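Local coordinates for protein alpha-1,2-mannosyltransferase (Ktr4), putative (Neosartorya fumigata, PDB 7BOP) that belongs to a family of GT-A fold fungal glycosyltransferases and binds guanosine-5'-diphosphate and a manganese ion, at residues A[57-62]-A[97-102]; A[68-73]-A[101-106]; A[87-92]-A[196-201]. All blocks are in the same frame, centred on the assembly; numbering follows the deposited sequence.

Contact 1. Residues A[57-62]-A[97-102]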
loop_
_atom_site.group_PDB
_atom_site.type_symbol
_atom_site.label_atom_id
_atom_site.label_comp_id
_atom_site.label_asym_id
_atom_site.label_seq_id
_atom_site.Cartn_x
_atom_site.Cartn_y
_atom_site.Cartn_z
ATOM N N TYR A 57 14.857 -9.054 21.067
ATOM C CA TYR A 57 13.858 -8.119 20.561
ATOM C C TYR A 57 13.136 -7.412 21.712
ATOM O O TYR A 57 12.015 -6.932 21.548
ATOM C CB TYR A 57 12.863 -8.841 19.636
ATOM C CG TYR A 57 13.364 -9.039 18.214
ATOM C CD1 TYR A 57 13.352 -7.991 17.295
ATOM C CD2 TYR A 57 13.808 -10.280 17.778
ATOM C CE1 TYR A 57 13.798 -8.173 15.983
ATOM C CE2 TYR A 57 14.250 -10.481 16.472
ATOM C CZ TYR A 57 14.235 -9.427 15.576
ATOM O OH TYR A 57 14.669 -9.635 14.291
ATOM N N ALA A 58 13.792 -7.299 22.871
ATOM C CA ALA A 58 13.209 -6.581 24.005
ATOM C C ALA A 58 12.918 -5.125 23.611
ATOM O O ALA A 58 13.722 -4.498 22.916
ATOM C CB ALA A 58 14.131 -6.636 25.226
ATOM N N PRO A 59 11.766 -4.590 24.048
ATOM C CA PRO A 59 11.331 -3.268 23.579
ATOM C C PRO A 59 12.277 -2.114 23.933
ATOM O O PRO A 59 12.369 -1.152 23.169
ATOM C CB PRO A 59 9.965 -3.077 24.245
ATOM C CG PRO A 59 9.926 -4.048 25.362
ATOM C CD PRO A 59 10.819 -5.185 25.004
ATOM N N ASN A 60 12.977 -2.213 25.058
ATOM C CA ASN A 60 13.883 -1.140 25.483
ATOM C C ASN A 60 15.373 -1.510 25.432
ATOM O O ASN A 60 16.205 -0.742 25.902
ATOM C CB ASN A 60 13.458 -0.657 26.872
ATOM C CG ASN A 60 12.040 -0.110 26.871
ATOM O OD1 ASN A 60 11.706 0.751 26.059
ATOM N ND2 ASN A 60 11.195 -0.622 27.751
ATOM N N SER A 61 15.709 -2.649 24.824
ATOM C CA SER A 61 17.111 -3.026 24.618
ATOM C C SER A 61 17.814 -2.073 23.662
ATOM O O SER A 61 17.257 -1.696 22.623
ATOM C CB SER A 61 17.222 -4.456 24.075
ATOM O OG SER A 61 18.556 -4.758 23.693
ATOM N N ALA A 62 19.045 -1.704 24.013
ATOM C CA ALA A 62 19.893 -0.896 23.161
ATOM C C ALA A 62 20.664 -1.748 22.162
ATOM O O ALA A 62 21.371 -1.202 21.332
ATOM C CB ALA A 62 20.879 -0.095 24.012
ATOM N N LYS A 97 6.128 -9.451 19.771
ATOM C CA LYS A 97 7.360 -10.235 19.787
ATOM C C LYS A 97 8.579 -9.454 19.291
ATOM O O LYS A 97 9.694 -9.674 19.759
ATOM C CB LYS A 97 7.185 -11.498 18.939
ATOM C CG LYS A 97 6.028 -12.385 19.378
ATOM C CD LYS A 97 5.688 -13.431 18.326
ATOM C CE LYS A 97 5.024 -12.815 17.090
ATOM N NZ LYS A 97 4.060 -13.755 16.466
ATOM N N PHE A 98 8.381 -8.568 18.320
ATOM C CA PHE A 98 9.499 -7.879 17.677
ATOM C C PHE A 98 9.695 -6.441 18.153
ATOM O O PHE A 98 10.816 -5.935 18.124
ATOM C CB PHE A 98 9.344 -7.989 16.152
ATOM C CG PHE A 98 9.434 -9.401 15.665
ATOM C CD1 PHE A 98 10.660 -10.047 15.625
ATOM C CD2 PHE A 98 8.293 -10.110 15.300
ATOM C CE1 PHE A 98 10.763 -11.355 15.202
ATOM C CE2 PHE A 98 8.389 -11.423 14.881
ATOM C CZ PHE A 98 9.624 -12.047 14.828
ATOM N N ASN A 99 8.610 -5.795 18.587
ATOM C CA ASN A 99 8.656 -4.483 19.233
ATOM C C ASN A 99 9.309 -3.380 18.404
ATOM O O ASN A 99 10.130 -2.603 18.907
ATOM C CB ASN A 99 9.316 -4.602 20.612
ATOM C CG ASN A 99 8.553 -5.527 21.519
ATOM O OD1 ASN A 99 7.433 -5.223 21.913
ATOM N ND2 ASN A 99 9.132 -6.667 21.833
ATOM N N TYR A 100 8.947 -3.323 17.122
ATOM C CA TYR A 100 9.328 -2.200 16.283
ATOM C C TYR A 100 8.507 -0.961 16.686
ATOM O O TYR A 100 7.366 -1.088 17.149
ATOM C CB TYR A 100 9.153 -2.549 14.792
ATOM C CG TYR A 100 10.314 -3.302 14.215
ATOM C CD1 TYR A 100 11.400 -2.616 13.677
ATOM C CD2 TYR A 100 10.350 -4.698 14.216
ATOM C CE1 TYR A 100 12.480 -3.293 13.146
ATOM C CE2 TYR A 100 11.433 -5.384 13.691
ATOM C CZ TYR A 100 12.492 -4.675 13.151
ATOM O OH TYR A 100 13.558 -5.332 12.618
ATOM N N PRO A 101 9.087 0.237 16.536
ATOM C CA PRO A 101 8.368 1.451 16.936
ATOM C C PRO A 101 7.208 1.812 16.003
ATOM O O PRO A 101 7.222 1.439 14.818
ATOM C CB PRO A 101 9.438 2.529 16.852
ATOM C CG PRO A 101 10.363 2.047 15.793
ATOM C CD PRO A 101 10.373 0.553 15.886
ATOM N N TRP A 102 6.219 2.516 16.564
ATOM C CA TRP A 102 5.120 3.113 15.809
ATOM C C TRP A 102 5.379 4.604 15.633
ATOM O O TRP A 102 5.687 5.308 16.615
ATOM C CB TRP A 102 3.791 2.955 16.534
ATOM C CG TRP A 102 3.235 1.588 16.622
ATOM C CD1 TRP A 102 3.564 0.624 17.537
ATOM C CD2 TRP A 102 2.201 1.031 15.802
ATOM N NE1 TRP A 102 2.806 -0.497 17.327
ATOM C CE2 TRP A 102 1.961 -0.277 16.268
ATOM C CE3 TRP A 102 1.464 1.506 14.712
ATOM C CZ2 TRP A 102 1.009 -1.123 15.680
ATOM C CZ3 TRP A 102 0.515 0.671 14.128
ATOM C CH2 TRP A 102 0.298 -0.629 14.612
HETATM O O HOH W 1 10.720 -0.450 20.701
#
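Y57 and F98 meet in a T-shaped (edge-to-face) pair where the loop carrying 57-62 lies against the C-terminal end of helix 80-98 in this GT-A protein. Ring centroids stand 4.8 Å apart and the planes are at 86°, so the rings are nearly perpendicular, with the F98 edge turned to the Y57 face. F98 CD1 does the touching, sitting above the middle of the Y57 ring and 3.6 Å from Y57 CZ. The Y57 ring is put there by a chi1 of -81°, which sets CG opposite the carbonyl carbon and beside the backbone N. At the root of the same side chain, Y57 CB packs 3.3 Å from K97 O, a carbonyl in the last turn of the helix.

The polar half of the contact comes from N99, the first residue to leave helical angles, with a positive phi of 57°. Its ND2 donates to Y57 O at 2.9 Å, the donor lying somewhat off the carbonyl plane. P59 lies alongside the asparagine, the two side chains pointing the same way, with P59 CA 3.8 Å from N99 CB.

Further out, Y57 OH and Y100 OH both bond to D206 OD2, and R209 of helix 207-213 touches both tyrosines; their phenol ends thus converge on one carboxylate, which would restrain both rings. K97 turns away to form a salt bridge with D204 and to bond V203 O. On the loop side, R66 NH2 bonds A58 O, the first carbonyl of the type I turn A58 to S61, whose own bond from S61 N to A58 O is weak. One water bridges the two backbones, donating to P59 O at 3.1 Å and to N99 O at 2.9 Å.

Contact 2. Residues A[68-73]-A[101-106]. With GDP (guanosine-5'-diphosphate), chain H.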
loop_
_atom_site.group_PDB
_atom_site.type_symbol
_atom_site.label_atom_id
_atom_site.label_comp_id
_atom_site.label_asym_id
_atom_site.label_seq_id
_atom_site.Cartn_x
_atom_site.Cartn_y
_atom_site.Cartn_z
ATOM N N ASN A 68 16.596 -0.765 10.951
ATOM C CA ASN A 68 16.070 0.607 10.970
ATOM C C ASN A 68 14.742 0.710 10.194
ATOM O O ASN A 68 14.686 1.150 9.034
ATOM C CB ASN A 68 17.099 1.645 10.509
ATOM C CG ASN A 68 17.662 1.371 9.133
ATOM O OD1 ASN A 68 17.757 0.224 8.700
ATOM N ND2 ASN A 68 18.064 2.434 8.439
ATOM N N ALA A 69 13.682 0.306 10.880
ATOM C CA ALA A 69 12.345 0.222 10.303
ATOM C C ALA A 69 11.308 0.652 11.328
ATOM O O ALA A 69 11.570 0.623 12.536
ATOM C CB ALA A 69 12.076 -1.197 9.819
ATOM N N ALA A 70 10.144 1.077 10.843
ATOM C CA ALA A 70 9.060 1.506 11.700
ATOM C C ALA A 70 7.707 1.109 11.123
ATOM O O ALA A 70 7.541 1.003 9.907
ATOM C CB ALA A 70 9.108 3.010 11.890
ATOM N N LEU A 71 6.757 0.892 12.021
ATOM C CA LEU A 71 5.345 0.850 11.684
ATOM C C LEU A 71 4.918 2.302 11.578
ATOM O O LEU A 71 5.227 3.092 12.484
ATOM C CB LEU A 71 4.557 0.150 12.796
ATOM C CG LEU A 71 4.995 -1.295 13.064
ATOM C CD1 LEU A 71 4.463 -1.801 14.393
ATOM C CD2 LEU A 71 4.587 -2.214 11.920
ATOM N N ILE A 72 4.248 2.674 10.480
ATOM C CA ILE A 72 3.821 4.064 10.273
ATOM C C ILE A 72 2.348 4.146 9.939
ATOM O O ILE A 72 1.767 3.202 9.374
ATOM C CB ILE A 72 4.659 4.821 9.208
ATOM C CG1 ILE A 72 4.405 4.308 7.781
ATOM C CG2 ILE A 72 6.151 4.758 9.547
ATOM C CD1 ILE A 72 5.108 5.138 6.725
ATOM N N SER A 73 1.736 5.268 10.295
ATOM C CA SER A 73 0.318 5.455 10.027
ATOM C C SER A 73 -0.023 6.932 9.922
ATOM O O SER A 73 0.258 7.696 10.848
ATOM C CB SER A 73 -0.531 4.775 11.102
ATOM O OG SER A 73 -1.915 4.829 10.791
ATOM N N PRO A 101 9.087 0.237 16.536
ATOM C CA PRO A 101 8.368 1.451 16.936
ATOM C C PRO A 101 7.208 1.812 16.003
ATOM O O PRO A 101 7.222 1.439 14.818
ATOM C CB PRO A 101 9.438 2.529 16.852
ATOM C CG PRO A 101 10.363 2.047 15.793
ATOM C CD PRO A 101 10.373 0.553 15.886
ATOM N N TRP A 102 6.219 2.516 16.564
ATOM C CA TRP A 102 5.120 3.113 15.809
ATOM C C TRP A 102 5.379 4.604 15.633
ATOM O O TRP A 102 5.687 5.308 16.615
ATOM C CB TRP A 102 3.791 2.955 16.534
ATOM C CG TRP A 102 3.235 1.588 16.622
ATOM C CD1 TRP A 102 3.564 0.624 17.537
ATOM C CD2 TRP A 102 2.201 1.031 15.802
ATOM N NE1 TRP A 102 2.806 -0.497 17.327
ATOM C CE2 TRP A 102 1.961 -0.277 16.268
ATOM C CE3 TRP A 102 1.464 1.506 14.712
ATOM C CZ2 TRP A 102 1.009 -1.123 15.680
ATOM C CZ3 TRP A 102 0.515 0.671 14.128
ATOM C CH2 TRP A 102 0.298 -0.629 14.612
ATOM N N ILE A 103 5.257 5.089 14.394
ATOM C CA ILE A 103 5.331 6.513 14.095
ATOM C C ILE A 103 4.014 6.941 13.448
ATOM O O ILE A 103 3.670 6.497 12.335
ATOM C CB ILE A 103 6.538 6.857 13.198
ATOM C CG1 ILE A 103 7.822 6.246 13.767
ATOM C CG2 ILE A 103 6.708 8.363 13.083
ATOM C CD1 ILE A 103 9.056 6.459 12.929
ATOM N N PHE A 104 3.278 7.799 14.157
ATOM C CA PHE A 104 2.000 8.322 13.696
ATOM C C PHE A 104 2.178 9.698 13.066
ATOM O O PHE A 104 2.952 10.527 13.569
ATOM C CB PHE A 104 1.013 8.378 14.857
ATOM C CG PHE A 104 0.800 7.047 15.515
ATOM C CD1 PHE A 104 0.028 6.075 14.895
ATOM C CD2 PHE A 104 1.387 6.752 16.744
ATOM C CE1 PHE A 104 -0.160 4.836 15.479
ATOM C CE2 PHE A 104 1.195 5.513 17.340
ATOM C CZ PHE A 104 0.413 4.553 16.712
ATOM N N PHE A 105 1.477 9.920 11.953
ATOM C CA PHE A 105 1.522 11.178 11.204
ATOM C C PHE A 105 0.138 11.775 11.084
ATOM O O PHE A 105 -0.851 11.057 10.951
ATOM C CB PHE A 105 2.086 10.948 9.807
ATOM C CG PHE A 105 3.522 10.512 9.805
ATOM C CD1 PHE A 105 4.544 11.457 9.791
ATOM C CD2 PHE A 105 3.855 9.167 9.821
ATOM C CE1 PHE A 105 5.869 11.059 9.781
ATOM C CE2 PHE A 105 5.184 8.765 9.820
ATOM C CZ PHE A 105 6.193 9.710 9.791
ATOM N N ASN A 106 0.076 13.104 11.112
ATOM C CA ASN A 106 -1.184 13.821 11.005
ATOM C C ASN A 106 -0.879 15.253 10.561
ATOM O O ASN A 106 0.139 15.825 10.950
ATOM C CB ASN A 106 -1.922 13.756 12.356
ATOM C CG ASN A 106 -3.342 14.305 12.306
ATOM O OD1 ASN A 106 -3.804 14.802 11.280
ATOM N ND2 ASN A 106 -4.040 14.218 13.433
HETATM P PB GDP H . -9.613 4.770 2.054
HETATM O O1B GDP H . -11.104 4.734 2.225
HETATM O O2B GDP H . -8.859 3.687 2.846
HETATM O O3B GDP H . -9.117 4.927 0.630
HETATM O O3A GDP H . -9.263 6.200 2.745
HETATM P PA GDP H . -9.035 6.460 4.331
HETATM O O1A GDP H . -10.048 7.461 4.833
HETATM O O2A GDP H . -8.842 5.094 5.027
HETATM O "O5'" GDP H . -7.643 7.255 4.193
HETATM C "C5'" GDP H . -6.424 6.569 3.904
HETATM C "C4'" GDP H . -5.433 6.756 5.049
HETATM O "O4'" GDP H . -5.114 8.146 5.171
HETATM C "C3'" GDP H . -5.967 6.356 6.417
HETATM O "O3'" GDP H . -4.850 5.901 7.198
HETATM C "C2'" GDP H . -6.573 7.632 6.979
HETATM O "O2'" GDP H . -6.550 7.657 8.406
HETATM C "C1'" GDP H . -5.663 8.695 6.372
HETATM N N9 GDP H . -6.255 10.008 6.018
HETATM C C8 GDP H . -7.113 10.320 5.006
HETATM N N7 GDP H . -7.361 11.651 4.994
HETATM C C5 GDP H . -6.652 12.210 5.996
HETATM C C6 GDP H . -6.449 13.566 6.548
HETATM O O6 GDP H . -7.046 14.524 6.031
HETATM N N1 GDP H . -5.618 13.726 7.600
HETATM C C2 GDP H . -4.957 12.679 8.159
HETATM N N2 GDP H . -4.132 12.874 9.219
HETATM N N3 GDP H . -5.108 11.409 7.706
HETATM C C4 GDP H . -5.916 11.128 6.654
#
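L71 and W102 face each other across two parallel strands, 69-73 and 102-106, of a beta-alpha-beta crossover whose connecting element is helix 80-98. The strand axes approach to 4.6 Å and their directions differ by 33°, the twist expected of neighbouring parallel strands. Four backbone bonds set the register, L71 N to P101 O, I103 N to L71 O, S73 N to I103 O and F105 N to S73 O, with lengths from 2.8 to 3.1 Å.

Packing is close between L71 and W102, on the face that also carries S73 and F104. L71 CD1 lies over the indole, 3.7 Å from the centroid of its five-membered ring and 20° off the normal, a CH-pi contact. With the leucine's CG opposite the carbonyl carbon (chi1 -60°), its CD1 branch extends over the indole. W102 NE1 bonds E91 of helix 80-98, which would limit rotation of the ring beneath the leucine. Beyond this pair S73 CB approaches F104 CD1 more loosely, at 4.0 Å, while S73 OG bonds V193 O.

The opposite face is hydrophobic as well: A70 CB packs 3.6 Å from I103 CD1, and I72 CB meets the F105 ring at its edge. Burial is less complete at the N-terminal end of the pair, where the partly exposed P101 packs its CD on A69 O.

At the C-terminal end the second strand delivers N106 to guanosine-5'-diphosphate, whose N2 donates to N106 OD1 at 2.8 Å. That oxygen also accepts from K108 N, so two donors grip it. E79, D107, Y167 and L74 O bond the ligand as well. An amide oxygen accepting from N2 is consistent with recognition of the guanine amino group.

Contact 3. Residues A[87-92]-A[196-201]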
loop_
_atom_site.group_PDB
_atom_site.type_symbol
_atom_site.label_atom_id
_atom_site.label_comp_id
_atom_site.label_asym_id
_atom_site.label_seq_id
_atom_site.Cartn_x
_atom_site.Cartn_y
_atom_site.Cartn_z
ATOM N N MET A 87 -4.126 -1.730 16.006
ATOM C CA MET A 87 -2.917 -1.922 16.811
ATOM C C MET A 87 -2.975 -3.229 17.598
ATOM O O MET A 87 -1.996 -3.967 17.633
ATOM C CB MET A 87 -2.726 -0.752 17.770
ATOM C CG MET A 87 -2.312 0.546 17.116
ATOM S SD MET A 87 -1.902 1.822 18.336
ATOM C CE MET A 87 -0.350 1.201 18.968
ATOM N N LYS A 88 -4.129 -3.524 18.207
ATOM C CA LYS A 88 -4.306 -4.773 18.958
ATOM C C LYS A 88 -4.023 -5.996 18.089
ATOM O O LYS A 88 -3.358 -6.928 18.528
ATOM C CB LYS A 88 -5.712 -4.885 19.556
ATOM C CG LYS A 88 -5.931 -4.011 20.783
ATOM C CD LYS A 88 -7.373 -4.115 21.273
ATOM C CE LYS A 88 -7.631 -3.212 22.473
ATOM N NZ LYS A 88 -6.838 -3.634 23.661
ATOM N N ASP A 89 -4.525 -5.979 16.857
ATOM C CA ASP A 89 -4.307 -7.094 15.930
ATOM C C ASP A 89 -2.846 -7.205 15.527
ATOM O O ASP A 89 -2.282 -8.302 15.526
ATOM C CB ASP A 89 -5.156 -6.937 14.658
ATOM C CG ASP A 89 -6.608 -7.391 14.826
ATOM O OD1 ASP A 89 -7.041 -7.793 15.928
ATOM O OD2 ASP A 89 -7.319 -7.377 13.801
ATOM N N LEU A 90 -2.242 -6.082 15.150
ATOM C CA LEU A 90 -0.863 -6.112 14.666
ATOM C C LEU A 90 0.110 -6.485 15.788
ATOM O O LEU A 90 1.041 -7.280 15.588
ATOM C CB LEU A 90 -0.476 -4.796 13.982
ATOM C CG LEU A 90 0.865 -4.808 13.228
ATOM C CD1 LEU A 90 1.062 -6.081 12.418
ATOM C CD2 LEU A 90 0.964 -3.595 12.328
ATOM N N GLU A 91 -0.149 -5.952 16.979
ATOM C CA GLU A 91 0.623 -6.324 18.166
ATOM C C GLU A 91 0.475 -7.810 18.522
ATOM O O GLU A 91 1.478 -8.512 18.679
ATOM C CB GLU A 91 0.233 -5.424 19.348
ATOM C CG GLU A 91 0.753 -3.995 19.206
ATOM C CD GLU A 91 2.240 -3.867 19.519
ATOM O OE1 GLU A 91 2.745 -4.705 20.289
ATOM O OE2 GLU A 91 2.913 -2.947 18.989
ATOM N N ARG A 92 -0.762 -8.302 18.600
ATOM C CA ARG A 92 -1.011 -9.699 18.954
ATOM C C ARG A 92 -0.374 -10.658 17.954
ATOM O O ARG A 92 0.238 -11.654 18.349
ATOM C CB ARG A 92 -2.517 -9.992 19.036
ATOM C CG ARG A 92 -2.849 -11.386 19.559
ATOM C CD ARG A 92 -4.335 -11.712 19.469
ATOM N NE ARG A 92 -4.803 -11.780 18.077
ATOM C CZ ARG A 92 -5.499 -10.839 17.430
ATOM N NH1 ARG A 92 -5.863 -9.699 18.023
ATOM N NH2 ARG A 92 -5.845 -11.047 16.154
ATOM N N LYS A 196 -8.917 0.625 11.318
ATOM C CA LYS A 196 -10.040 -0.217 10.949
ATOM C C LYS A 196 -9.655 -1.393 10.040
ATOM O O LYS A 196 -10.485 -1.877 9.277
ATOM C CB LYS A 196 -11.159 0.614 10.311
ATOM C CG LYS A 196 -12.556 0.056 10.564
ATOM C CD LYS A 196 -13.613 0.974 9.966
ATOM C CE LYS A 196 -14.969 0.299 9.853
ATOM N NZ LYS A 196 -15.667 0.216 11.162
ATOM N N VAL A 197 -8.411 -1.849 10.118
ATOM C CA VAL A 197 -7.997 -3.044 9.381
ATOM C C VAL A 197 -7.796 -4.177 10.364
ATOM O O VAL A 197 -7.570 -3.944 11.560
ATOM C CB VAL A 197 -6.723 -2.818 8.532
ATOM C CG1 VAL A 197 -6.920 -1.638 7.599
ATOM C CG2 VAL A 197 -5.489 -2.636 9.393
ATOM N N GLN A 198 -7.875 -5.404 9.862
ATOM C CA GLN A 198 -7.638 -6.584 10.686
ATOM C C GLN A 198 -6.417 -7.364 10.222
ATOM O O GLN A 198 -6.122 -7.439 9.025
ATOM C CB GLN A 198 -8.849 -7.515 10.678
ATOM C CG GLN A 198 -10.190 -6.844 10.932
ATOM C CD GLN A 198 -11.307 -7.865 11.031
ATOM O OE1 GLN A 198 -11.438 -8.540 12.042
ATOM N NE2 GLN A 198 -12.090 -8.013 9.967
ATOM N N PHE A 199 -5.735 -7.971 11.182
ATOM C CA PHE A 199 -4.688 -8.965 10.918
ATOM C C PHE A 199 -5.116 -10.265 11.568
ATOM O O PHE A 199 -5.476 -10.284 12.754
ATOM C CB PHE A 199 -3.330 -8.510 11.446
ATOM C CG PHE A 199 -2.816 -7.275 10.787
ATOM C CD1 PHE A 199 -2.088 -7.354 9.601
ATOM C CD2 PHE A 199 -3.082 -6.022 11.323
ATOM C CE1 PHE A 199 -1.623 -6.207 8.971
ATOM C CE2 PHE A 199 -2.620 -4.872 10.696
ATOM C CZ PHE A 199 -1.881 -4.966 9.522
ATOM N N PHE A 200 -5.076 -11.347 10.795
ATOM C CA PHE A 200 -5.661 -12.623 11.189
ATOM C C PHE A 200 -4.675 -13.712 11.593
ATOM O O PHE A 200 -5.104 -14.689 12.193
ATOM C CB PHE A 200 -6.520 -13.177 10.050
ATOM C CG PHE A 200 -7.662 -12.283 9.643
ATOM C CD1 PHE A 200 -8.710 -12.021 10.520
ATOM C CD2 PHE A 200 -7.700 -11.711 8.363
ATOM C CE1 PHE A 200 -9.769 -11.206 10.132
ATOM C CE2 PHE A 200 -8.757 -10.910 7.971
ATOM C CZ PHE A 200 -9.795 -10.653 8.856
ATOM N N CYS A 201 -3.387 -13.572 11.246
ATOM C CA CYS A 201 -2.420 -14.673 11.351
ATOM C C CYS A 201 -1.194 -14.291 12.144
ATOM O O CYS A 201 -0.623 -13.226 11.926
ATOM C CB CYS A 201 -1.941 -15.135 9.969
ATOM S SG CYS A 201 -3.279 -15.449 8.804
HETATM O O HOH W 2 -9.626 -8.721 13.981
HETATM O O HOH W 3 -9.146 -4.417 13.873
HETATM O O HOH W 4 -8.170 -10.962 13.940
#
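The D89 carboxylate accepts a hydrogen bond from the F199 backbone N, joining helix 80-98 to strand 198-199. The donor, F199 N, is 3.1 Å from D89 OD2 and the bond is fairly straight; it meets the anti side of the carboxylate, 31° out of its plane. Two waters donate to the same oxygen: one, at 2.7 Å from D89 OD2, also donates to Q198 OE1; the other is weakly bound to D89 OD2 and donates to V197 O.

One residue on, L90 lays CD1 over the centre of the F199 ring, 4.1 Å from the centroid and only 4° off the normal, a CH-pi contact, while its CB lies 3.9 Å from F199 CD2. With CG turned opposite the backbone N (chi1 -170°), the isobutyl group reaches the ring.

R92 completes the helical turn. Its NH1 forms a salt bridge with D89 OD1 at 3.1 Å, in the guanidinium plane, so OD1 is taken by R92 within the helix while OD2 serves F199 N and the waters. R92 NH2 comes 3.5 Å from F199 O, and a water links the two, its bond to NH2 being weak.

Outside the pair, Y341 of strand 341-343 meets the F199 ring, and Q198 bonds N342 there, while L90 and M87 reach W102 of strand 102-106; the helix thus lies between the small antiparallel sheet and the main mixed sheet.

How the contacts relate
From the N terminus, 57-62 comes first, then strand 69-74, helix 80-98 and strand 102-106, with 196-201 far later. Contact 1 closes the span from the 57-62 loop to the end of the helix, and contact 2, starting later but ending on the same stretch, largely nests within it; they share P101 and W102. Contact 3 leaves from inside both spans, at 87-92, and crosses each to reach 196-201, over 100 residues on. W102 takes part in contact 2 and packs on L90 and M87 of the helix that contact 3 uses. Together the three tie loop, helix, main sheet and small antiparallel sheet.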